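Local atomic coordinates of aldehyde dehydrogenase (Bartonella henselae, PDB entry 3I44), a protein that probably oxidises aldehydes to the corresponding carboxylic acids with a nicotinamide adenine dinucleotide cofactor, as other members of the aldehyde dehydrogenase family do. Residues 343-348 / 383-388; 352-357 / 402-407; 93-98 / 130-135. The protein carries 1 engineered substitution. All coordinates share one frame; numbering follows the deposited sequence.

Interactions 1 and 2 are neighbours, their centres about 10 Å apart, and both involve helix 348-363: interaction 1 brings a second loop against the loop that leads into it, and interaction 2 packs a further loop on its side. They meet where V345 CG1 lies 3.6 Å from I354 CD1, and a probable hydrogen bond links T388 N to P407 O at 2.9 Å. Interaction 3 pairs two other helices, about 31 and 34 Å away between centres. Chemistry follows place: the buried loops of interaction 1 use a backbone bond, water and aromatic faces; interaction 2, partly buried, and interaction 3, largely buried but with R133 exposed, rely on aliphatic packing.

Interaction 1 of 3, residues 343-348 / 383-388; sequences GPVVSK and YYVRPT
The backbones of 343-348 and 383-388 come closest at P344 and Y384, whose CA atoms are 4.3 Å apart, and are joined by a hydrogen bond from V345 N to Y383 O (2.9 Å, N-H...O angle 144°). This is a loop-to-loop junction beside the seven-stranded sheet of the aldehyde dehydrogenase fold, one loop leading into helix 348-363 and the other into strand 388-391. Y383 has the largest area buried by the other segment (123 Å²). With CG anti to its carbonyl carbon (chi1 -47°), its ring lies flat against the S347-K348 peptide: K348 N stands 3.5 Å above the ring centre and S347 C nearer the rim of the same face, while V345 O meets the ring edge in plane. That peptide also starts the helix, where S347 is the N-cap and its OG accepts from Q350 N. P344 lies alongside Y384, pointing the same way, and makes a CH-pi contact: CB is 4.1 Å from the ring centroid and 22° off the normal. V345 CG1 also touches V385 CG2 at 3.8 Å, and both valines reach I354 of helix 348-363. Water 1 closes the junction, donating to G343 O at 2.8 Å and accepting from V385 N at 2.9 Å.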
loop_
_atom_site.group_PDB
_atom_site.type_symbol
_atom_site.label_atom_id
_atom_site.label_comp_id
_atom_site.label_asym_id
_atom_site.label_seq_id
_atom_site.Cartn_x
_atom_site.Cartn_y
_atom_site.Cartn_z
ATOM N N GLY A 343 -0.886 -35.978 3.250
ATOM C CA GLY A 343 -1.982 -36.136 4.210
ATOM C C GLY A 343 -3.308 -35.828 3.539
ATOM O O GLY A 343 -3.371 -35.641 2.302
ATOM N N PRO A 344 -4.389 -35.766 4.345
ATOM C CA PRO A 344 -5.644 -35.294 3.783
ATOM C C PRO A 344 -5.580 -33.793 3.486
ATOM O O PRO A 344 -4.650 -33.088 3.951
ATOM C CB PRO A 344 -6.633 -35.560 4.905
ATOM C CG PRO A 344 -5.861 -35.447 6.108
ATOM C CD PRO A 344 -4.511 -36.008 5.794
ATOM N N VAL A 345 -6.536 -33.304 2.700
ATOM C CA VAL A 345 -6.792 -31.867 2.684
ATOM C C VAL A 345 -7.548 -31.491 3.974
ATOM O O VAL A 345 -8.022 -32.357 4.728
ATOM C CB VAL A 345 -7.499 -31.382 1.405
ATOM C CG1 VAL A 345 -6.663 -31.752 0.171
ATOM C CG2 VAL A 345 -8.945 -31.917 1.326
ATOM N N VAL A 346 -7.621 -30.200 4.255
ATOM C CA VAL A 346 -7.883 -29.738 5.627
ATOM C C VAL A 346 -9.335 -29.924 6.073
ATOM O O VAL A 346 -9.584 -30.113 7.263
ATOM C CB VAL A 346 -7.511 -28.232 5.824
ATOM C CG1 VAL A 346 -8.387 -27.325 4.968
ATOM C CG2 VAL A 346 -7.612 -27.833 7.317
ATOM N N SER A 347 -10.263 -29.844 5.128
ATOM C CA SER A 347 -11.705 -29.821 5.446
ATOM C C SER A 347 -12.604 -30.459 4.405
ATOM O O SER A 347 -12.230 -30.677 3.218
ATOM C CB SER A 347 -12.188 -28.375 5.693
ATOM O OG SER A 347 -12.373 -27.667 4.474
ATOM N N LYS A 348 -13.838 -30.707 4.862
ATOM C CA LYS A 348 -14.914 -31.237 4.016
ATOM C C LYS A 348 -15.213 -30.273 2.901
ATOM O O LYS A 348 -15.310 -30.680 1.743
ATOM C CB LYS A 348 -16.194 -31.510 4.856
ATOM C CG LYS A 348 -17.414 -31.950 4.032
ATOM C CD LYS A 348 -17.145 -33.269 3.336
ATOM C CE LYS A 348 -18.334 -33.727 2.489
ATOM N NZ LYS A 348 -17.869 -34.670 1.420
ATOM N N TYR A 383 -10.459 -36.560 4.683
ATOM C CA TYR A 383 -10.589 -35.778 3.460
ATOM C C TYR A 383 -9.414 -36.055 2.500
ATOM O O TYR A 383 -8.688 -35.146 2.097
ATOM C CB TYR A 383 -10.692 -34.282 3.819
ATOM C CG TYR A 383 -11.697 -34.020 4.949
ATOM C CD1 TYR A 383 -13.014 -34.511 4.879
ATOM C CD2 TYR A 383 -11.324 -33.333 6.100
ATOM C CE1 TYR A 383 -13.923 -34.315 5.943
ATOM C CE2 TYR A 383 -12.215 -33.132 7.144
ATOM C CZ TYR A 383 -13.531 -33.613 7.055
ATOM O OH TYR A 383 -14.409 -33.415 8.114
ATOM N N TYR A 384 -9.266 -37.314 2.102
ATOM C CA TYR A 384 -8.158 -37.719 1.225
ATOM C C TYR A 384 -8.500 -37.538 -0.222
ATOM O O TYR A 384 -9.535 -38.046 -0.696
ATOM C CB TYR A 384 -7.795 -39.175 1.482
ATOM C CG TYR A 384 -7.283 -39.386 2.887
ATOM C CD1 TYR A 384 -5.988 -39.011 3.234
ATOM C CD2 TYR A 384 -8.075 -39.964 3.862
ATOM C CE1 TYR A 384 -5.506 -39.198 4.516
ATOM C CE2 TYR A 384 -7.597 -40.146 5.162
ATOM C CZ TYR A 384 -6.313 -39.761 5.474
ATOM O OH TYR A 384 -5.839 -39.956 6.741
ATOM N N VAL A 385 -7.641 -36.795 -0.920
ATOM C CA VAL A 385 -7.794 -36.514 -2.316
ATOM C C VAL A 385 -6.714 -37.327 -3.032
ATOM O O VAL A 385 -5.586 -37.446 -2.549
ATOM C CB VAL A 385 -7.648 -34.997 -2.608
ATOM C CG1 VAL A 385 -7.739 -34.707 -4.109
ATOM C CG2 VAL A 385 -8.706 -34.180 -1.851
ATOM N N ARG A 386 -7.065 -37.884 -4.177
ATOM C CA ARG A 386 -6.127 -38.672 -4.958
ATOM C C ARG A 386 -5.181 -37.760 -5.718
ATOM O O ARG A 386 -5.639 -36.858 -6.425
ATOM C CB ARG A 386 -6.892 -39.535 -5.983
ATOM C CG ARG A 386 -7.825 -40.564 -5.379
ATOM C CD ARG A 386 -8.884 -41.056 -6.363
ATOM N NE ARG A 386 -8.313 -41.838 -7.461
ATOM C CZ ARG A 386 -8.962 -42.117 -8.591
ATOM N NH1 ARG A 386 -10.198 -41.681 -8.792
ATOM N NH2 ARG A 386 -8.386 -42.858 -9.532
ATOM N N PRO A 387 -3.860 -38.030 -5.660
ATOM C CA PRO A 387 -2.968 -37.298 -6.545
ATOM C C PRO A 387 -3.413 -37.420 -7.995
ATOM O O PRO A 387 -3.520 -38.526 -8.530
ATOM C CB PRO A 387 -1.621 -37.975 -6.326
ATOM C CG PRO A 387 -1.685 -38.527 -4.982
ATOM C CD PRO A 387 -3.129 -38.901 -4.734
ATOM N N THR A 388 -3.682 -36.296 -8.628
ATOM C CA THR A 388 -4.321 -36.276 -9.937
ATOM C C THR A 388 -3.516 -35.454 -10.932
ATOM O O THR A 388 -3.006 -34.374 -10.597
ATOM C CB THR A 388 -5.780 -35.698 -9.778
ATOM O OG1 THR A 388 -6.504 -36.533 -8.861
ATOM C CG2 THR A 388 -6.511 -35.610 -11.118
HETATM O O HOH W 1 -4.990 -36.025 0.034
HETATM O O HOH W 2 -14.328 -30.419 7.876
#

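Interaction 2 of 3, residues 352-357 / 402-407; sequences DKIQDL and EEIFGP
This is an apolar helix-to-loop contact in which I354 and L357, one turn apart on helix 348-363, face I404 and its neighbours in the loop between helix 398-401 and strand 408-414. The loop sequence EEIFGP is a recognisable motif of aldehyde dehydrogenases, which in relatives borders the nicotinamide end of the cofactor site; the helix packs on its I404 side. The evidence is in the branches. The I354 and I404 side chains cross at about a right angle, with their CG2 methyls 4.0 Å apart. I354 then runs on along the loop backbone: its CG1 is 3.4 Å from I404 O, and its CD1 reaches 3.3 Å from F405 O and 3.6 Å from G406 CA. L357 takes the other end, CD1 lying 4.0 Å from I404 CG1, so each branch of I404 meets a different helix residue, CG2 meeting I354 and CG1 meeting L357. The CD2 methyl of L357 meets E402 OE1 at 3.5 Å, the acid chain being extended beyond CG and laid across the leucine. That carboxylate has its polar partner in R398, whose guanidinium also pairs with D356 on the helix. E403, by contrast, starts away from the helix and accepts from G273 N through OE2. The chemistry implies a mainly apolar contact, probably held by close packing, with R398 as an ionic tie at its edge: by serving D356 and E402 together, it would be expected to offset the repulsion between carboxylates 6.2 Å apart (D356 OD2 to E402 OE1).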
loop_
_atom_site.group_PDB
_atom_site.type_symbol
_atom_site.label_atom_id
_atom_site.label_comp_id
_atom_site.label_asym_id
_atom_site.label_seq_id
_atom_site.Cartn_x
_atom_site.Cartn_y
_atom_site.Cartn_z
ATOM N N ASP A 352 -14.789 -30.926 -0.935
ATOM C CA ASP A 352 -15.877 -30.830 -1.903
ATOM C C ASP A 352 -15.501 -29.886 -3.068
ATOM O O ASP A 352 -15.762 -30.205 -4.224
ATOM C CB ASP A 352 -17.207 -30.426 -1.248
ATOM C CG ASP A 352 -17.756 -31.500 -0.276
ATOM O OD1 ASP A 352 -17.429 -32.701 -0.412
ATOM O OD2 ASP A 352 -18.499 -31.130 0.669
ATOM N N LYS A 353 -14.851 -28.754 -2.765
ATOM C CA LYS A 353 -14.420 -27.805 -3.821
ATOM C C LYS A 353 -13.434 -28.473 -4.782
ATOM O O LYS A 353 -13.493 -28.263 -5.991
ATOM C CB LYS A 353 -13.773 -26.534 -3.209
ATOM C CG LYS A 353 -14.783 -25.462 -2.737
ATOM C CD LYS A 353 -14.198 -24.516 -1.636
ATOM C CE LYS A 353 -12.986 -23.676 -2.132
ATOM N NZ LYS A 353 -12.415 -22.758 -1.049
ATOM N N ILE A 354 -12.521 -29.283 -4.233
ATOM C CA ILE A 354 -11.497 -29.932 -5.050
ATOM C C ILE A 354 -12.135 -31.000 -5.939
ATOM O O ILE A 354 -11.834 -31.102 -7.157
ATOM C CB ILE A 354 -10.362 -30.539 -4.186
ATOM C CG1 ILE A 354 -9.591 -29.435 -3.444
ATOM C CG2 ILE A 354 -9.406 -31.377 -5.101
ATOM C CD1 ILE A 354 -8.759 -29.914 -2.185
ATOM N N GLN A 355 -13.027 -31.792 -5.344
ATOM C CA GLN A 355 -13.749 -32.813 -6.140
ATOM C C GLN A 355 -14.481 -32.171 -7.303
ATOM O O GLN A 355 -14.458 -32.682 -8.433
ATOM C CB GLN A 355 -14.739 -33.604 -5.283
ATOM C CG GLN A 355 -14.100 -34.429 -4.187
ATOM C CD GLN A 355 -13.159 -35.465 -4.752
ATOM O OE1 GLN A 355 -13.546 -36.225 -5.615
ATOM N NE2 GLN A 355 -11.908 -35.489 -4.276
ATOM N N ASP A 356 -15.125 -31.036 -7.034
ATOM C CA ASP A 356 -15.876 -30.330 -8.083
ATOM C C ASP A 356 -14.936 -29.882 -9.207
ATOM O O ASP A 356 -15.259 -29.981 -10.414
ATOM C CB ASP A 356 -16.597 -29.125 -7.473
ATOM C CG ASP A 356 -17.376 -28.339 -8.507
ATOM O OD1 ASP A 356 -18.343 -28.905 -9.091
ATOM O OD2 ASP A 356 -17.025 -27.154 -8.728
ATOM N N LEU A 357 -13.752 -29.409 -8.821
ATOM C CA LEU A 357 -12.802 -28.897 -9.814
ATOM C C LEU A 357 -12.217 -30.061 -10.614
ATOM O O LEU A 357 -12.070 -29.955 -11.839
ATOM C CB LEU A 357 -11.721 -27.996 -9.143
ATOM C CG LEU A 357 -12.119 -26.486 -9.055
ATOM C CD1 LEU A 357 -11.353 -25.724 -7.976
ATOM C CD2 LEU A 357 -11.965 -25.770 -10.411
ATOM N N GLU A 402 -8.468 -21.544 -11.913
ATOM C CA GLU A 402 -8.842 -21.431 -10.511
ATOM C C GLU A 402 -7.835 -22.112 -9.652
ATOM O O GLU A 402 -7.308 -23.178 -10.008
ATOM C CB GLU A 402 -10.232 -22.023 -10.250
ATOM C CG GLU A 402 -11.355 -21.192 -10.825
ATOM C CD GLU A 402 -12.713 -21.873 -10.737
ATOM O OE1 GLU A 402 -13.044 -22.501 -9.710
ATOM O OE2 GLU A 402 -13.459 -21.761 -11.716
ATOM N N GLU A 403 -7.587 -21.525 -8.489
ATOM C CA GLU A 403 -6.677 -22.136 -7.543
ATOM C C GLU A 403 -7.414 -23.318 -6.932
ATOM O O GLU A 403 -8.457 -23.126 -6.369
ATOM C CB GLU A 403 -6.272 -21.156 -6.457
ATOM C CG GLU A 403 -5.235 -21.729 -5.527
ATOM C CD GLU A 403 -4.743 -20.716 -4.514
ATOM O OE1 GLU A 403 -5.594 -19.972 -3.975
ATOM O OE2 GLU A 403 -3.520 -20.687 -4.247
ATOM N N ILE A 404 -6.843 -24.524 -7.005
ATOM C CA ILE A 404 -7.517 -25.745 -6.581
ATOM C C ILE A 404 -7.204 -26.089 -5.130
ATOM O O ILE A 404 -8.095 -26.536 -4.399
ATOM C CB ILE A 404 -7.152 -26.918 -7.492
ATOM C CG1 ILE A 404 -7.548 -26.612 -8.940
ATOM C CG2 ILE A 404 -7.778 -28.265 -6.979
ATOM C CD1 ILE A 404 -6.921 -27.567 -10.007
ATOM N N PHE A 405 -5.953 -25.880 -4.694
ATOM C CA PHE A 405 -5.568 -26.183 -3.316
ATOM C C PHE A 405 -5.728 -27.669 -2.937
ATOM O O PHE A 405 -6.038 -27.998 -1.808
ATOM C CB PHE A 405 -6.320 -25.261 -2.316
ATOM C CG PHE A 405 -5.409 -24.313 -1.571
ATOM C CD1 PHE A 405 -5.338 -24.342 -0.202
ATOM C CD2 PHE A 405 -4.593 -23.428 -2.262
ATOM C CE1 PHE A 405 -4.477 -23.469 0.494
ATOM C CE2 PHE A 405 -3.744 -22.554 -1.583
ATOM C CZ PHE A 405 -3.681 -22.585 -0.201
ATOM N N GLY A 406 -5.510 -28.550 -3.910
ATOM C CA GLY A 406 -5.451 -29.986 -3.684
ATOM C C GLY A 406 -4.321 -30.524 -4.551
ATOM O O GLY A 406 -3.720 -29.752 -5.320
ATOM N N PRO A 407 -4.036 -31.840 -4.465
ATOM C CA PRO A 407 -2.932 -32.423 -5.217
ATOM C C PRO A 407 -3.298 -32.675 -6.652
ATOM O O PRO A 407 -3.440 -33.828 -7.062
ATOM C CB PRO A 407 -2.659 -33.707 -4.458
ATOM C CG PRO A 407 -4.020 -34.112 -3.970
ATOM C CD PRO A 407 -4.597 -32.814 -3.503
#

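Interaction 3 of 3, residues 93-98 / 130-135; sequences KILEIY and SHIRNF
Aliphatic packing carries this contact, with L95 of helix 84-100 set against I132 of helix 117-141. The two short segments run nearly antiparallel, at 160° between their directions, and their axes approach to 10.4 Å. The L95 and I132 side chains slide past each other in opposite directions: L95 CB is 3.9 Å from I132 CG2, and L95 CD1 rests on the same methyl at 4.1 Å. I132 CG2 is anti to the backbone N, which puts this branch against L95, while the CG1 arm carries CD1 toward I94 and Y98, 4.4 Å from I94 CG2. I132 is thus met by three residues, I94, L95 and Y98.

The aromatic part is a single ring. I132 CD1 lies over one face of Y98, 4.4 Å from its CG, and the phenol end is held separately by a hydrogen bond between Y98 OH and T125 O, an earlier backbone carbonyl of helix 117-141. One tyrosine therefore offers the opposite helix both a ring face and a polar end.

The one charged residue in the contact, R133, stays at the margin. Modelled in two conformers, it touches L95 CD2 through its aliphatic CG at 3.8 Å in the one described.

Around the pair, helix 202-213 covers I94, I97 and Y98, while helix 174-188 receives Y98 at M175 and H131 and F135 from the other helix, so both helices pack on helix 174-188, and helix 84-100 also on helix 202-213, the helices that flank strand 191-195 in the chain, in what is probably the cofactor-binding domain of the aldehyde dehydrogenase fold.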
loop_
_atom_site.group_PDB
_atom_site.type_symbol
_atom_site.label_atom_id
_atom_site.label_comp_id
_atom_site.label_asym_id
_atom_site.label_seq_id
_atom_site.Cartn_x
_atom_site.Cartn_y
_atom_site.Cartn_z
ATOM N N LYS A 93 14.117 -14.948 23.129
ATOM C CA LYS A 93 13.460 -15.776 24.131
ATOM C C LYS A 93 12.295 -16.581 23.519
ATOM O O LYS A 93 12.140 -17.777 23.771
ATOM C CB LYS A 93 12.971 -14.901 25.288
ATOM C CG LYS A 93 12.439 -15.688 26.517
ATOM C CD LYS A 93 13.420 -16.829 26.868
ATOM C CE LYS A 93 13.666 -17.012 28.335
ATOM N NZ LYS A 93 15.042 -17.599 28.531
ATOM N N ILE A 94 11.528 -15.934 22.647
ATOM C CA ILE A 94 10.451 -16.596 21.951
ATOM C C ILE A 94 11.010 -17.770 21.130
ATOM O O ILE A 94 10.458 -18.842 21.158
ATOM C CB ILE A 94 9.690 -15.602 21.056
ATOM C CG1 ILE A 94 8.821 -14.663 21.924
ATOM C CG2 ILE A 94 8.845 -16.372 19.970
ATOM C CD1 ILE A 94 8.227 -13.433 21.106
ATOM N N LEU A 95 12.087 -17.549 20.379
ATOM C CA LEU A 95 12.715 -18.603 19.612
ATOM C C LEU A 95 13.143 -19.781 20.500
ATOM O O LEU A 95 12.909 -20.931 20.156
ATOM C CB LEU A 95 13.938 -18.072 18.874
ATOM C CG LEU A 95 14.691 -19.104 18.012
ATOM C CD1 LEU A 95 13.734 -19.785 16.990
ATOM C CD2 LEU A 95 15.886 -18.468 17.300
ATOM N N GLU A 96 13.806 -19.470 21.615
ATOM C CA GLU A 96 14.243 -20.497 22.563
ATOM C C GLU A 96 13.057 -21.344 23.042
ATOM O O GLU A 96 13.150 -22.559 23.042
ATOM C CB GLU A 96 14.961 -19.875 23.756
ATOM C CG GLU A 96 15.125 -20.853 24.882
ATOM C CD GLU A 96 15.910 -20.302 26.037
ATOM O OE1 GLU A 96 15.935 -19.083 26.252
ATOM O OE2 GLU A 96 16.474 -21.126 26.758
ATOM N N ILE A 97 11.949 -20.718 23.438
ATOM C CA ILE A 97 10.797 -21.486 23.892
ATOM C C ILE A 97 10.123 -22.207 22.705
ATOM O O ILE A 97 9.671 -23.329 22.839
ATOM C CB ILE A 97 9.796 -20.610 24.701
ATOM C CG1 ILE A 97 10.468 -20.100 25.996
ATOM C CG2 ILE A 97 8.543 -21.390 24.989
ATOM C CD1 ILE A 97 9.982 -18.718 26.448
ATOM N N TYR A 98 10.091 -21.570 21.539
ATOM C CA TYR A 98 9.556 -22.196 20.327
ATOM C C TYR A 98 10.261 -23.496 20.011
ATOM O O TYR A 98 9.595 -24.505 19.749
ATOM C CB TYR A 98 9.659 -21.247 19.137
ATOM C CG TYR A 98 8.999 -21.700 17.843
ATOM C CD1 TYR A 98 7.684 -21.299 17.509
ATOM C CD2 TYR A 98 9.693 -22.478 16.929
ATOM C CE1 TYR A 98 7.095 -21.685 16.279
ATOM C CE2 TYR A 98 9.120 -22.862 15.731
ATOM C CZ TYR A 98 7.818 -22.471 15.412
ATOM O OH TYR A 98 7.291 -22.886 14.208
ATOM N N SER A 130 12.958 -20.724 11.214
ATOM C CA SER A 130 13.775 -20.096 10.171
ATOM C C SER A 130 13.379 -18.628 9.930
ATOM O O SER A 130 14.233 -17.748 9.763
ATOM C CB SER A 130 13.680 -20.884 8.873
ATOM O OG SER A 130 14.345 -20.204 7.836
ATOM N N HIS A 131 12.084 -18.347 9.916
ATOM C CA HIS A 131 11.628 -16.955 9.797
ATOM C C HIS A 131 12.065 -16.119 11.007
ATOM O O HIS A 131 12.574 -15.035 10.839
ATOM C CB HIS A 131 10.115 -16.876 9.646
ATOM C CG HIS A 131 9.612 -17.429 8.351
ATOM N ND1 HIS A 131 10.363 -17.412 7.200
ATOM C CD2 HIS A 131 8.418 -17.959 8.013
ATOM C CE1 HIS A 131 9.662 -17.945 6.215
ATOM N NE2 HIS A 131 8.477 -18.274 6.682
ATOM N N ILE A 132 11.890 -16.636 12.208
ATOM C CA ILE A 132 12.320 -15.933 13.387
ATOM C C ILE A 132 13.799 -15.556 13.268
ATOM O O ILE A 132 14.151 -14.396 13.466
ATOM C CB ILE A 132 12.083 -16.733 14.679
ATOM C CG1 ILE A 132 10.574 -16.876 14.941
ATOM C CG2 ILE A 132 12.741 -15.980 15.811
ATOM C CD1 ILE A 132 10.164 -17.867 15.992
ATOM N N ARG A 133 14.649 -16.518 12.935
ATOM C CA ARG A 133 16.094 -16.255 12.801
ATOM C C ARG A 133 16.405 -15.224 11.718
ATOM O O ARG A 133 17.339 -14.432 11.875
ATOM C CB ARG A 133 16.878 -17.552 12.502
ATOM C CG ARG A 133 16.800 -18.594 13.621
ATOM C CD ARG A 133 17.772 -19.782 13.410
ATOM N NE ARG A 133 17.780 -20.212 12.022
ATOM C CZ ARG A 133 17.022 -21.182 11.550
ATOM N NH1 ARG A 133 16.216 -21.850 12.369
ATOM N NH2 ARG A 133 17.059 -21.456 10.254
ATOM N N ASN A 134 15.668 -15.277 10.614
ATOM C CA ASN A 134 15.898 -14.337 9.540
ATOM C C ASN A 134 15.472 -12.889 9.909
ATOM O O ASN A 134 16.112 -11.916 9.470
ATOM C CB ASN A 134 15.283 -14.827 8.246
ATOM C CG ASN A 134 16.092 -15.966 7.607
ATOM O OD1 ASN A 134 17.312 -15.949 7.590
ATOM N ND2 ASN A 134 15.398 -16.924 7.046
ATOM N N PHE A 135 14.435 -12.756 10.739
ATOM C CA PHE A 135 14.065 -11.448 11.297
ATOM C C PHE A 135 15.161 -10.934 12.256
ATOM O O PHE A 135 15.528 -9.783 12.216
ATOM C CB PHE A 135 12.722 -11.516 12.047
ATOM C CG PHE A 135 11.523 -11.598 11.117
ATOM C CD1 PHE A 135 11.304 -10.614 10.166
ATOM C CD2 PHE A 135 10.663 -12.652 11.175
ATOM C CE1 PHE A 135 10.213 -10.679 9.335
ATOM C CE2 PHE A 135 9.584 -12.727 10.320
ATOM C CZ PHE A 135 9.357 -11.751 9.406
#